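DltD domain-containing protein (Beauveria bassiana, PDB 7D78) is a thioesterase and polyketide cyclase of the alpha/beta hydrolase fold that probably closes medium-ring lactones during polyketide biosynthesis. Local coordinates at residues G136-A141 with A243-K248. Numbering follows the deposited sequence.
Sequences GGTVSA and AWWQPK
Trp245 sets the six-membered ring of its indole obliquely against Thr138, with Trp245 CH2 3.4 Å from Thr138 CG2. Helix 135-146, which carries Thr138, opens within the probable nucleophile elbow of the alpha/beta hydrolase fold, a Gly-X-Ser-X-Gly pattern whose last glycine is Gly136. Trp245 sits just after helix 238-244, in the short link to helix 247-251. Its CG stands anti to the backbone N (chi1 -160°), which sends the indole toward helix 135-146. Val139 crosses the indole at about a right angle, and Val139 CG2 comes within 4.1 Å of Trp245 CH2. Phe135 and Phe162 also meet the indole, and Pro103 and Leu104 of helix 103-118 touch it. With an alanine in place of this tryptophan, a gap is likely to open beside Thr138 and Val139, and both phenylalanines would lose a ring partner. The two branches of Thr138 serve different neighbours. OG1 is hydrogen-bonded to Ile159 O; its torsion (chi1 -49°) puts it beside the backbone N and leaves CG2 anti to that N, facing Trp245 and Pro247. All four touching residues are buried. Pro247 lies over one face of the Trp245 indole, its CB 3.8 Å above the ring plane and nearer the ring's margin than its middle. Pro247 CB is also 3.5 Å from Thr138 CG2.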
loop_
_atom_site.group_PDB
_atom_site.type_symbol
_atom_site.label_atom_id
_atom_site.label_comp_id
_atom_site.label_asym_id
_atom_site.label_seq_id
_atom_site.Cartn_x
_atom_site.Cartn_y
_atom_site.Cartn_z
ATOM N N GLY A 136 -13.535 4.369 7.192
ATOM C CA GLY A 136 -12.974 3.761 8.389
ATOM C C GLY A 136 -13.387 2.313 8.604
ATOM O O GLY A 136 -12.656 1.544 9.240
ATOM N N GLY A 137 -14.568 1.927 8.121
ATOM C CA GLY A 137 -14.937 0.519 8.176
ATOM C C GLY A 137 -14.039 -0.339 7.305
ATOM O O GLY A 137 -13.647 -1.446 7.692
ATOM N N THR A 138 -13.686 0.171 6.121
ATOM C CA THR A 138 -12.802 -0.567 5.226
ATOM C C THR A 138 -11.391 -0.642 5.803
ATOM O O THR A 138 -10.745 -1.693 5.743
ATOM C CB THR A 138 -12.811 0.097 3.847
ATOM O OG1 THR A 138 -14.170 0.314 3.442
ATOM C CG2 THR A 138 -12.109 -0.767 2.801
ATOM N N VAL A 139 -10.913 0.461 6.380
ATOM C CA VAL A 139 -9.615 0.471 7.058
ATOM C C VAL A 139 -9.607 -0.552 8.186
ATOM O O VAL A 139 -8.632 -1.293 8.373
ATOM C CB VAL A 139 -9.306 1.888 7.588
ATOM C CG1 VAL A 139 -8.157 1.846 8.611
ATOM C CG2 VAL A 139 -8.968 2.841 6.444
ATOM N N SER A 140 -10.696 -0.601 8.963
ATOM C CA SER A 140 -10.755 -1.520 10.092
ATOM C C SER A 140 -10.673 -2.972 9.628
ATOM O O SER A 140 -10.066 -3.812 10.300
ATOM C CB SER A 140 -12.043 -1.295 10.897
ATOM O OG SER A 140 -12.120 0.014 11.437
ATOM N N ALA A 141 -11.287 -3.286 8.491
ATOM C CA ALA A 141 -11.214 -4.648 7.972
ATOM C C ALA A 141 -9.777 -5.037 7.648
ATOM O O ALA A 141 -9.365 -6.172 7.909
ATOM C CB ALA A 141 -12.085 -4.785 6.731
ATOM N N ALA A 243 -4.913 4.899 -5.135
ATOM C CA ALA A 243 -4.674 4.161 -6.373
ATOM C C ALA A 243 -4.071 2.794 -6.084
ATOM O O ALA A 243 -4.386 1.815 -6.767
ATOM C CB ALA A 243 -3.753 4.959 -7.298
ATOM N N TRP A 244 -3.178 2.732 -5.091
ATOM C CA TRP A 244 -2.499 1.496 -4.722
ATOM C C TRP A 244 -3.432 0.530 -4.000
ATOM O O TRP A 244 -3.317 -0.688 -4.172
ATOM C CB TRP A 244 -1.319 1.799 -3.798
ATOM C CG TRP A 244 -0.165 2.663 -4.305
ATOM C CD1 TRP A 244 0.566 3.547 -3.553
ATOM C CD2 TRP A 244 0.414 2.688 -5.620
ATOM N NE1 TRP A 244 1.552 4.116 -4.314
ATOM C CE2 TRP A 244 1.485 3.609 -5.583
ATOM C CE3 TRP A 244 0.140 2.022 -6.817
ATOM C CZ2 TRP A 244 2.269 3.888 -6.703
ATOM C CZ3 TRP A 244 0.919 2.291 -7.921
ATOM C CH2 TRP A 244 1.971 3.225 -7.860
ATOM N N TRP A 245 -4.350 1.060 -3.193
ATOM C CA TRP A 245 -5.158 0.259 -2.284
ATOM C C TRP A 245 -6.105 -0.645 -3.054
ATOM O O TRP A 245 -6.841 -0.187 -3.935
ATOM C CB TRP A 245 -5.962 1.185 -1.375
ATOM C CG TRP A 245 -6.485 0.590 -0.103
ATOM C CD1 TRP A 245 -5.984 -0.484 0.587
ATOM C CD2 TRP A 245 -7.598 1.075 0.660
ATOM N NE1 TRP A 245 -6.725 -0.691 1.740
ATOM C CE2 TRP A 245 -7.721 0.247 1.799
ATOM C CE3 TRP A 245 -8.503 2.136 0.490
ATOM C CZ2 TRP A 245 -8.707 0.452 2.766
ATOM C CZ3 TRP A 245 -9.476 2.339 1.448
ATOM C CH2 TRP A 245 -9.566 1.504 2.580
ATOM N N GLN A 246 -6.105 -1.930 -2.707
ATOM C CA GLN A 246 -7.028 -2.908 -3.278
ATOM C C GLN A 246 -7.811 -3.564 -2.145
ATOM O O GLN A 246 -7.588 -4.738 -1.824
ATOM C CB GLN A 246 -6.267 -3.947 -4.101
ATOM C CG GLN A 246 -5.299 -3.314 -5.115
ATOM C CD GLN A 246 -6.036 -2.571 -6.187
ATOM O OE1 GLN A 246 -7.091 -3.019 -6.637
ATOM N NE2 GLN A 246 -5.504 -1.416 -6.598
ATOM N N PRO A 247 -8.732 -2.828 -1.512
ATOM C CA PRO A 247 -9.350 -3.341 -0.276
ATOM C C PRO A 247 -10.221 -4.563 -0.486
ATOM O O PRO A 247 -10.309 -5.402 0.422
ATOM C CB PRO A 247 -10.176 -2.149 0.226
ATOM C CG PRO A 247 -10.435 -1.323 -0.994
ATOM C CD PRO A 247 -9.218 -1.483 -1.865
ATOM N N LYS A 248 -10.884 -4.688 -1.643
ATOM C CA LYS A 248 -11.643 -5.905 -1.910
ATOM C C LYS A 248 -10.755 -7.134 -1.813
ATOM O O LYS A 248 -11.203 -8.187 -1.342
ATOM C CB LYS A 248 -12.314 -5.834 -3.285
ATOM C CG LYS A 248 -13.346 -4.724 -3.395
ATOM C CD LYS A 248 -13.955 -4.648 -4.797
ATOM C CE LYS A 248 -14.971 -3.516 -4.903
ATOM N NZ LYS A 248 -15.443 -3.318 -6.304
#